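Local coordinates for protein 2-dehydro-3-deoxy-D-arabinonate dehydratase (Sulfolobus solfataricus, PDB 2Q18) that catalyses the metal-dependent removal of water from 2-dehydro-3-deoxy-D-arabinonate to give 2,5-dioxopentanoate, a step in the pentose oxidation pathway from D-arabinonate to 2-oxoglutarate, at residues I71-V76 with G249-T254; F116-P121 with Q180-A185; W139-P144 with S166-E171. All blocks are in the same frame, centred on the assembly; numbering follows the deposited sequence.

Contact 1. Residues I71-V76 with G249-T254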
loop_
_atom_site.group_PDB
_atom_site.type_symbol
_atom_site.label_atom_id
_atom_site.label_comp_id
_atom_site.label_asym_id
_atom_site.label_seq_id
_atom_site.Cartn_x
_atom_site.Cartn_y
_atom_site.Cartn_z
ATOM N N ILE A 71 11.432 -4.082 -17.978
ATOM C CA ILE A 71 10.107 -4.062 -17.341
ATOM C C ILE A 71 9.842 -5.414 -16.697
ATOM O O ILE A 71 10.563 -6.383 -16.956
ATOM C CB ILE A 71 8.930 -3.769 -18.346
ATOM C CG1 ILE A 71 8.811 -4.880 -19.405
ATOM C CG2 ILE A 71 9.046 -2.363 -18.969
ATOM C CD1 ILE A 71 7.557 -4.789 -20.283
ATOM N N ASP A 72 8.815 -5.467 -15.855
ATOM C CA ASP A 72 8.242 -6.727 -15.403
ATOM C C ASP A 72 7.014 -7.012 -16.271
ATOM O O ASP A 72 5.943 -6.449 -16.027
ATOM C CB ASP A 72 7.849 -6.654 -13.918
ATOM C CG ASP A 72 9.043 -6.390 -13.002
ATOM O OD1 ASP A 72 10.064 -7.100 -13.129
ATOM O OD2 ASP A 72 8.961 -5.472 -12.150
ATOM N N PRO A 73 7.159 -7.882 -17.294
ATOM C CA PRO A 73 6.017 -8.147 -18.170
ATOM C C PRO A 73 5.016 -9.063 -17.460
ATOM O O PRO A 73 5.378 -10.176 -17.070
ATOM C CB PRO A 73 6.650 -8.852 -19.371
ATOM C CG PRO A 73 7.864 -9.535 -18.808
ATOM C CD PRO A 73 8.342 -8.688 -17.658
ATOM N N PRO A 74 3.767 -8.598 -17.270
ATOM C CA PRO A 74 2.836 -9.418 -16.496
ATOM C C PRO A 74 2.622 -10.793 -17.124
ATOM O O PRO A 74 2.438 -11.773 -16.405
ATOM C CB PRO A 74 1.545 -8.590 -16.495
ATOM C CG PRO A 74 1.999 -7.182 -16.763
ATOM C CD PRO A 74 3.147 -7.338 -17.722
ATOM N N GLU A 75 2.677 -10.858 -18.452
ATOM C CA GLU A 75 2.586 -12.123 -19.176
ATOM C C GLU A 75 3.567 -12.118 -20.328
ATOM O O GLU A 75 3.823 -11.072 -20.929
ATOM C CB GLU A 75 1.161 -12.359 -19.711
ATOM C CG GLU A 75 0.110 -12.481 -18.615
ATOM C CD GLU A 75 -1.300 -12.745 -19.137
ATOM O OE1 GLU A 75 -1.482 -12.989 -20.352
ATOM O OE2 GLU A 75 -2.229 -12.714 -18.308
ATOM N N VAL A 76 4.124 -13.290 -20.624
ATOM C CA VAL A 76 4.946 -13.462 -21.820
ATOM C C VAL A 76 4.375 -14.601 -22.651
ATOM O O VAL A 76 4.161 -15.706 -22.152
ATOM C CB VAL A 76 6.442 -13.734 -21.499
ATOM C CG1 VAL A 76 7.250 -13.824 -22.790
ATOM C CG2 VAL A 76 7.017 -12.645 -20.599
ATOM N N GLY A 249 1.857 -4.132 -20.968
ATOM C CA GLY A 249 3.244 -4.571 -20.758
ATOM C C GLY A 249 3.482 -6.034 -21.089
ATOM O O GLY A 249 4.596 -6.545 -20.905
ATOM N N THR A 250 2.439 -6.712 -21.569
ATOM C CA THR A 250 2.568 -8.081 -22.067
ATOM C C THR A 250 3.615 -8.117 -23.179
ATOM O O THR A 250 3.663 -7.219 -24.028
ATOM C CB THR A 250 1.226 -8.620 -22.616
ATOM O OG1 THR A 250 0.294 -8.758 -21.541
ATOM C CG2 THR A 250 1.395 -9.986 -23.288
ATOM N N ILE A 251 4.450 -9.150 -23.166
ATOM C CA ILE A 251 5.412 -9.345 -24.244
ATOM C C ILE A 251 5.020 -10.530 -25.115
ATOM O O ILE A 251 4.707 -11.611 -24.615
ATOM C CB ILE A 251 6.868 -9.493 -23.721
ATOM C CG1 ILE A 251 7.333 -8.180 -23.082
ATOM C CG2 ILE A 251 7.815 -9.889 -24.862
ATOM C CD1 ILE A 251 8.700 -8.261 -22.397
ATOM N N LEU A 252 5.021 -10.300 -26.425
ATOM C CA LEU A 252 4.855 -11.370 -27.397
ATOM C C LEU A 252 6.141 -11.522 -28.198
ATOM O O LEU A 252 6.595 -10.578 -28.846
ATOM C CB LEU A 252 3.676 -11.089 -28.340
ATOM C CG LEU A 252 3.510 -12.014 -29.554
ATOM C CD1 LEU A 252 3.134 -13.443 -29.153
ATOM C CD2 LEU A 252 2.482 -11.444 -30.519
ATOM N N THR A 253 6.719 -12.714 -28.143
ATOM C CA THR A 253 7.921 -13.010 -28.909
ATOM C C THR A 253 7.542 -13.725 -30.215
ATOM O O THR A 253 6.701 -14.626 -30.224
ATOM C CB THR A 253 8.994 -13.748 -28.055
ATOM O OG1 THR A 253 10.207 -13.874 -28.806
ATOM C CG2 THR A 253 8.516 -15.122 -27.584
ATOM N N THR A 254 8.150 -13.297 -31.318
ATOM C CA THR A 254 7.579 -13.535 -32.648
ATOM C C THR A 254 8.126 -14.726 -33.455
ATOM O O THR A 254 7.950 -14.783 -34.678
ATOM C CB THR A 254 7.632 -12.251 -33.500
ATOM O OG1 THR A 254 8.995 -11.875 -33.716
ATOM C CG2 THR A 254 6.898 -11.106 -32.792
#
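The carbonyl oxygen of Glu75 receives the backbone N-H of Ile251, with Ile251 N 3.0 Å from Glu75 O and an angle of 165° at the hydrogen. The CA-H of Thr250 adds a softer contact to the same oxygen. One step on, Val76 and Ile251 form a parallel bridge, in which Val76 CA comes 3.4 Å from Ile251 O.

Where the loop first meets the strand, contact is by carbon against carbonyl. Gly249 O is met by Pro73 CB at 3.4 Å and by Ile71 CD1 at 3.5 Å. Gly249, at a positive phi (91°), lets its peptide lie close against the Pro74 ring, whose CD is 3.6 Å from Gly249 O. The tip of Ile251, CD1, rests 3.7 Å from Pro73 CB, the two side chains crossing at a slant. Its CG1 branch stands beside the backbone N (chi1 -66°), which carries CD1 back toward the proline, and Phe190 adds an aromatic neighbour to this apolar cluster. Glu75 instead sends its carboxylate to Arg123 of the second subunit.

Gly249 and Thr250 together lie opposite the single residue Leu150 of strand 140-150, a G1 beta bulge. Strand 250-253 is thus flanked by 76-80, parallel to it, and by 140-150, antiparallel and carrying the bulge, in the buried sheet of the FAH-family fold.

Contact 2. Residues F116-P121 with Q180-A185. With PO4 (phosphate ion), chain B.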
loop_
_atom_site.group_PDB
_atom_site.type_symbol
_atom_site.label_atom_id
_atom_site.label_comp_id
_atom_site.label_asym_id
_atom_site.label_seq_id
_atom_site.Cartn_x
_atom_site.Cartn_y
_atom_site.Cartn_z
ATOM N N PHE A 116 1.594 -19.714 -27.824
ATOM C CA PHE A 116 1.751 -20.415 -26.546
ATOM C C PHE A 116 2.109 -19.458 -25.410
ATOM O O PHE A 116 2.660 -18.387 -25.649
ATOM C CB PHE A 116 2.787 -21.549 -26.658
ATOM C CG PHE A 116 4.159 -21.090 -27.096
ATOM C CD1 PHE A 116 5.119 -20.718 -26.153
ATOM C CD2 PHE A 116 4.494 -21.041 -28.447
ATOM C CE1 PHE A 116 6.388 -20.290 -26.553
ATOM C CE2 PHE A 116 5.763 -20.614 -28.859
ATOM C CZ PHE A 116 6.710 -20.238 -27.909
ATOM N N PHE A 117 1.782 -19.842 -24.182
ATOM C CA PHE A 117 2.197 -19.084 -23.005
ATOM C C PHE A 117 3.651 -19.435 -22.695
ATOM O O PHE A 117 4.003 -20.613 -22.602
ATOM C CB PHE A 117 1.300 -19.407 -21.802
ATOM C CG PHE A 117 1.589 -18.564 -20.582
ATOM C CD1 PHE A 117 2.402 -19.048 -19.559
ATOM C CD2 PHE A 117 1.045 -17.288 -20.456
ATOM C CE1 PHE A 117 2.673 -18.271 -18.424
ATOM C CE2 PHE A 117 1.310 -16.502 -19.332
ATOM C CZ PHE A 117 2.127 -16.995 -18.314
ATOM N N LYS A 118 4.482 -18.412 -22.520
ATOM C CA LYS A 118 5.923 -18.608 -22.352
ATOM C C LYS A 118 6.405 -18.436 -20.911
ATOM O O LYS A 118 7.093 -19.311 -20.381
ATOM C CB LYS A 118 6.705 -17.693 -23.306
ATOM C CG LYS A 118 8.231 -17.676 -23.096
ATOM C CD LYS A 118 8.859 -19.063 -23.268
ATOM C CE LYS A 118 10.328 -19.044 -22.863
ATOM N NZ LYS A 118 10.965 -20.395 -23.011
ATOM N N ALA A 119 6.057 -17.314 -20.282
ATOM C CA ALA A 119 6.568 -17.025 -18.952
ATOM C C ALA A 119 5.732 -16.033 -18.159
ATOM O O ALA A 119 5.021 -15.197 -18.718
ATOM C CB ALA A 119 8.036 -16.526 -19.041
ATOM N N THR A 120 5.833 -16.160 -16.840
ATOM C CA THR A 120 5.446 -15.116 -15.901
ATOM C C THR A 120 6.702 -14.255 -15.677
ATOM O O THR A 120 7.808 -14.701 -16.009
ATOM C CB THR A 120 4.986 -15.740 -14.575
ATOM O OG1 THR A 120 5.980 -16.677 -14.124
ATOM C CG2 THR A 120 3.643 -16.462 -14.762
ATOM N N PRO A 121 6.547 -13.023 -15.135
ATOM C CA PRO A 121 7.710 -12.141 -14.959
ATOM C C PRO A 121 8.857 -12.737 -14.116
ATOM O O PRO A 121 10.026 -12.476 -14.407
ATOM C CB PRO A 121 7.120 -10.886 -14.282
ATOM C CG PRO A 121 5.776 -11.304 -13.755
ATOM C CD PRO A 121 5.297 -12.379 -14.684
ATOM N N GLN A 180 6.316 -27.869 -20.699
ATOM C CA GLN A 180 7.462 -28.236 -19.870
ATOM C C GLN A 180 8.786 -27.807 -20.506
ATOM O O GLN A 180 9.723 -27.428 -19.803
ATOM C CB GLN A 180 7.487 -29.744 -19.608
ATOM C CG GLN A 180 6.440 -30.231 -18.629
ATOM C CD GLN A 180 6.512 -31.729 -18.408
ATOM O OE1 GLN A 180 7.370 -32.221 -17.670
ATOM N NE2 GLN A 180 5.601 -32.465 -19.041
ATOM N N SER A 181 8.843 -27.863 -21.834
ATOM C CA SER A 181 10.045 -27.498 -22.573
ATOM C C SER A 181 10.246 -25.983 -22.636
ATOM O O SER A 181 11.343 -25.514 -22.963
ATOM C CB SER A 181 9.989 -28.071 -23.987
ATOM O OG SER A 181 9.224 -27.242 -24.843
ATOM N N LYS A 182 9.189 -25.236 -22.312
ATOM C CA LYS A 182 9.159 -23.780 -22.497
ATOM C C LYS A 182 9.077 -22.963 -21.209
ATOM O O LYS A 182 9.567 -21.838 -21.174
ATOM C CB LYS A 182 7.979 -23.380 -23.392
ATOM C CG LYS A 182 8.090 -23.809 -24.851
ATOM C CD LYS A 182 8.969 -22.875 -25.647
ATOM C CE LYS A 182 8.963 -23.247 -27.117
ATOM N NZ LYS A 182 9.873 -22.352 -27.888
ATOM N N ILE A 183 8.440 -23.515 -20.176
ATOM C CA ILE A 183 8.078 -22.746 -18.974
ATOM C C ILE A 183 8.759 -23.289 -17.720
ATOM O O ILE A 183 8.415 -24.366 -17.231
ATOM C CB ILE A 183 6.525 -22.701 -18.738
ATOM C CG1 ILE A 183 5.769 -22.403 -20.043
ATOM C CG2 ILE A 183 6.168 -21.670 -17.651
ATOM C CD1 ILE A 183 4.256 -22.689 -19.979
ATOM N N TYR A 184 9.714 -22.519 -17.201
ATOM C CA TYR A 184 10.489 -22.894 -16.014
ATOM C C TYR A 184 11.360 -21.706 -15.580
ATOM O O TYR A 184 11.453 -20.713 -16.303
ATOM C CB TYR A 184 11.340 -24.150 -16.288
ATOM C CG TYR A 184 12.299 -24.014 -17.454
ATOM C CD1 TYR A 184 13.606 -23.568 -17.252
ATOM C CD2 TYR A 184 11.905 -24.332 -18.753
ATOM C CE1 TYR A 184 14.493 -23.430 -18.318
ATOM C CE2 TYR A 184 12.788 -24.200 -19.828
ATOM C CZ TYR A 184 14.081 -23.751 -19.595
ATOM O OH TYR A 184 14.973 -23.616 -20.637
ATOM N N ALA A 185 11.980 -21.792 -14.404
ATOM C CA ALA A 185 12.813 -20.692 -13.909
ATOM C C ALA A 185 13.977 -20.440 -14.861
ATOM O O ALA A 185 14.748 -21.352 -15.159
ATOM C CB ALA A 185 13.322 -20.984 -12.500
HETATM P P PO4 B . 7.758 -23.973 -31.113
HETATM O O1 PO4 B . 9.059 -23.531 -30.487
HETATM O O2 PO4 B . 6.707 -24.092 -30.044
HETATM O O3 PO4 B . 7.359 -22.946 -32.140
HETATM O O4 PO4 B . 7.929 -25.305 -31.795
#
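The end of a strand, 116-119, passes the weakly bonded helix around 180-182 and the loop after it, with Lys118 and Ile183 closest at 5.8 Å between their CA atoms. Although Lys118 leaves its backbone heading away from the other segment, its chain bends at chi2 (60°) and returns the ammonium group to the backbone of Lys182. There Lys118 NZ donates to Lys182 O at 2.7 Å, in the carbonyl plane and on a lone pair; Asp164 gives the same nitrogen a salt bridge.

The Lys182 and Phe116 side chains cross at about a right angle, Lys182 CD 3.8 Å from Phe116 CE1. Beyond the ring, Lys182 NZ donates to O1 of a phosphate, probably from the crystallisation liquor, at 3.0 Å. That amine, part of the substrate site, also pairs with Asp164 and Glu143, both residues that bind magnesium in this enzyme.

Ile183 packs through its CG1 branch: CD1 lies 3.4 Å from Phe117 O and meets the Phe117 ring at its edge, while CG1 is 3.4 Å from Lys118 O.

Strand 114-119 pairs antiparallel with 76-80, where Lys118 and Ala119 make a classic bulge opposite Val76. Helix 178-182 and the loop after it meet the strand through Lys182 and Ile183, and Phe117 stacks on Phe117 of the second subunit.

Contact 3. Residues W139-P144 with S166-E171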
loop_
_atom_site.group_PDB
_atom_site.type_symbol
_atom_site.label_atom_id
_atom_site.label_comp_id
_atom_site.label_asym_id
_atom_site.label_seq_id
_atom_site.Cartn_x
_atom_site.Cartn_y
_atom_site.Cartn_z
ATOM N N TRP A 139 19.227 -31.414 -24.413
ATOM C CA TRP A 139 19.323 -30.614 -25.635
ATOM C C TRP A 139 18.464 -29.343 -25.572
ATOM O O TRP A 139 17.321 -29.312 -26.053
ATOM C CB TRP A 139 19.000 -31.461 -26.880
ATOM C CG TRP A 139 19.139 -30.713 -28.174
ATOM C CD1 TRP A 139 20.116 -29.816 -28.502
ATOM C CD2 TRP A 139 18.277 -30.805 -29.316
ATOM N NE1 TRP A 139 19.909 -29.337 -29.774
ATOM C CE2 TRP A 139 18.789 -29.929 -30.297
ATOM C CE3 TRP A 139 17.122 -31.545 -29.606
ATOM C CZ2 TRP A 139 18.185 -29.766 -31.548
ATOM C CZ3 TRP A 139 16.520 -31.382 -30.850
ATOM C CH2 TRP A 139 17.053 -30.499 -31.805
ATOM N N THR A 140 19.035 -28.297 -24.980
ATOM C CA THR A 140 18.369 -27.008 -24.854
ATOM C C THR A 140 19.025 -25.993 -25.775
ATOM O O THR A 140 20.249 -25.839 -25.771
ATOM C CB THR A 140 18.387 -26.509 -23.388
ATOM O OG1 THR A 140 17.533 -27.342 -22.596
ATOM C CG2 THR A 140 17.911 -25.068 -23.284
ATOM N N LEU A 141 18.205 -25.309 -26.569
ATOM C CA LEU A 141 18.689 -24.278 -27.467
ATOM C C LEU A 141 18.116 -22.909 -27.124
ATOM O O LEU A 141 16.981 -22.814 -26.654
ATOM C CB LEU A 141 18.343 -24.621 -28.919
ATOM C CG LEU A 141 19.006 -25.845 -29.563
ATOM C CD1 LEU A 141 18.530 -25.983 -31.007
ATOM C CD2 LEU A 141 20.528 -25.744 -29.495
ATOM N N PRO A 142 18.906 -21.842 -27.352
ATOM C CA PRO A 142 18.322 -20.514 -27.314
ATOM C C PRO A 142 17.579 -20.268 -28.621
ATOM O O PRO A 142 17.986 -20.775 -29.671
ATOM C CB PRO A 142 19.541 -19.594 -27.217
ATOM C CG PRO A 142 20.645 -20.356 -27.900
ATOM C CD PRO A 142 20.352 -21.814 -27.661
ATOM N N GLU A 143 16.487 -19.521 -28.551
ATOM C CA GLU A 143 15.766 -19.127 -29.750
ATOM C C GLU A 143 15.713 -17.602 -29.808
ATOM O O GLU A 143 14.960 -16.973 -29.059
ATOM C CB GLU A 143 14.378 -19.778 -29.795
ATOM C CG GLU A 143 14.429 -21.312 -29.718
ATOM C CD GLU A 143 13.077 -21.997 -29.917
ATOM O OE1 GLU A 143 13.065 -23.241 -30.039
ATOM O OE2 GLU A 143 12.031 -21.306 -29.948
ATOM N N PRO A 144 16.567 -17.003 -30.662
ATOM C CA PRO A 144 16.716 -15.557 -30.816
ATOM C C PRO A 144 15.568 -14.941 -31.606
ATOM O O PRO A 144 15.319 -15.332 -32.751
ATOM C CB PRO A 144 18.024 -15.428 -31.598
ATOM C CG PRO A 144 18.088 -16.674 -32.408
ATOM C CD PRO A 144 17.489 -17.744 -31.546
ATOM N N SER A 166 14.551 -23.035 -24.945
ATOM C CA SER A 166 13.690 -24.177 -25.255
ATOM C C SER A 166 14.384 -25.527 -25.091
ATOM O O SER A 166 15.423 -25.775 -25.709
ATOM C CB SER A 166 13.165 -24.051 -26.686
ATOM O OG SER A 166 12.621 -22.767 -26.919
ATOM N N ALA A 167 13.798 -26.395 -24.267
ATOM C CA ALA A 167 14.270 -27.770 -24.130
ATOM C C ALA A 167 13.796 -28.581 -25.336
ATOM O O ALA A 167 12.801 -29.311 -25.270
ATOM C CB ALA A 167 13.787 -28.375 -22.833
ATOM N N ARG A 168 14.520 -28.429 -26.441
ATOM C CA ARG A 168 14.138 -29.002 -27.728
ATOM C C ARG A 168 13.967 -30.523 -27.715
ATOM O O ARG A 168 13.162 -31.062 -28.479
ATOM C CB ARG A 168 15.133 -28.581 -28.813
ATOM C CG ARG A 168 15.097 -27.094 -29.172
ATOM C CD ARG A 168 13.852 -26.711 -29.990
ATOM N NE ARG A 168 13.583 -27.665 -31.067
ATOM C CZ ARG A 168 14.228 -27.695 -32.231
ATOM N NH1 ARG A 168 15.189 -26.816 -32.496
ATOM N NH2 ARG A 168 13.913 -28.611 -33.136
ATOM N N ASP A 169 14.707 -31.207 -26.845
ATOM C CA ASP A 169 14.604 -32.663 -26.737
ATOM C C ASP A 169 13.261 -33.103 -26.164
ATOM O O ASP A 169 12.678 -34.083 -26.633
ATOM C CB ASP A 169 15.771 -33.263 -25.935
ATOM C CG ASP A 169 15.903 -32.675 -24.537
ATOM O OD1 ASP A 169 15.634 -31.464 -24.357
ATOM O OD2 ASP A 169 16.290 -33.430 -23.617
ATOM N N LEU A 170 12.768 -32.372 -25.162
ATOM C CA LEU A 170 11.473 -32.676 -24.555
ATOM C C LEU A 170 10.333 -32.446 -25.550
ATOM O O LEU A 170 9.393 -33.236 -25.617
ATOM C CB LEU A 170 11.258 -31.875 -23.261
ATOM C CG LEU A 170 12.281 -32.030 -22.124
ATOM C CD1 LEU A 170 11.805 -31.323 -20.855
ATOM C CD2 LEU A 170 12.592 -33.492 -21.824
ATOM N N GLU A 171 10.445 -31.372 -26.329
ATOM C CA GLU A 171 9.495 -31.058 -27.388
ATOM C C GLU A 171 9.454 -32.138 -28.481
ATOM O O GLU A 171 8.371 -32.534 -28.931
ATOM C CB GLU A 171 9.831 -29.697 -28.003
ATOM C CG GLU A 171 9.066 -29.387 -29.278
ATOM C CD GLU A 171 9.446 -28.061 -29.908
ATOM O OE1 GLU A 171 10.448 -27.440 -29.483
ATOM O OE2 GLU A 171 8.731 -27.640 -30.842
HETATM O O HOH W 1 15.329 -24.015 -31.705
#
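Backbone bonding comes first: Leu141 and Ser166 form an antiparallel hydrogen-bonded pair, with Leu141 N 2.9 Å from Ser166 O and Ser166 N 3.0 Å from Leu141 O. Farther along, the Asp169 N-H reaches Trp139 O in a weak bond, linking the first turn of helix 168-173 to the strand.

Packing on the aromatic ring is a CH-pi contact. Arg168 CB stands 3.7 Å from the centroid of the six-membered ring of Trp139, over its face. Bends at chi2 and chi3 (-73° and -45°) lay the arginine alongside the indole, with Trp139 CH2 over one face of the guanidinium, offset toward its rim, and the planes 46° apart. Leu141 CD1 lies 3.8 Å from Arg168 NH1.

Charged and polar groups form the third set. A water donates to Glu143 OE1 and accepts from Arg168 NH1, each at 2.9 Å, whereas Arg168 NE forms a salt bridge with Glu171. Glu143 CD sits 3.1 Å from Ser166 OG, a hydroxyl engaged with Asp164 O and Lys182 NZ.

Glu143 is a magnesium ligand. The chemistry implies a metal-binding carboxylate held by two cations, through direct pairing with Lys182 and, by way of water, by Arg168.

How the contacts relate
Followed from the N terminus, the chain gives the first half of contact 1 in the loop before strand 76-80, then the first half of contact 2 on strand 114-119 and that of contact 3 on strand 140-150. The loops close in reverse order: contact 3 across a hairpin, contact 2 at helix 178-182, and contact 1 last, at strand 250-253. Each therefore encloses the one before, and none cross. Contacts 1 and 2 touch where strand 76-80 runs beside 114-119; contacts 2 and 3 touch where helix 178-182 lies against the start of helix 168-173. Contacts 1 and 3, with centres about 20 Å apart, do not touch, but are linked by neighbouring strands 250-253 and 140-150.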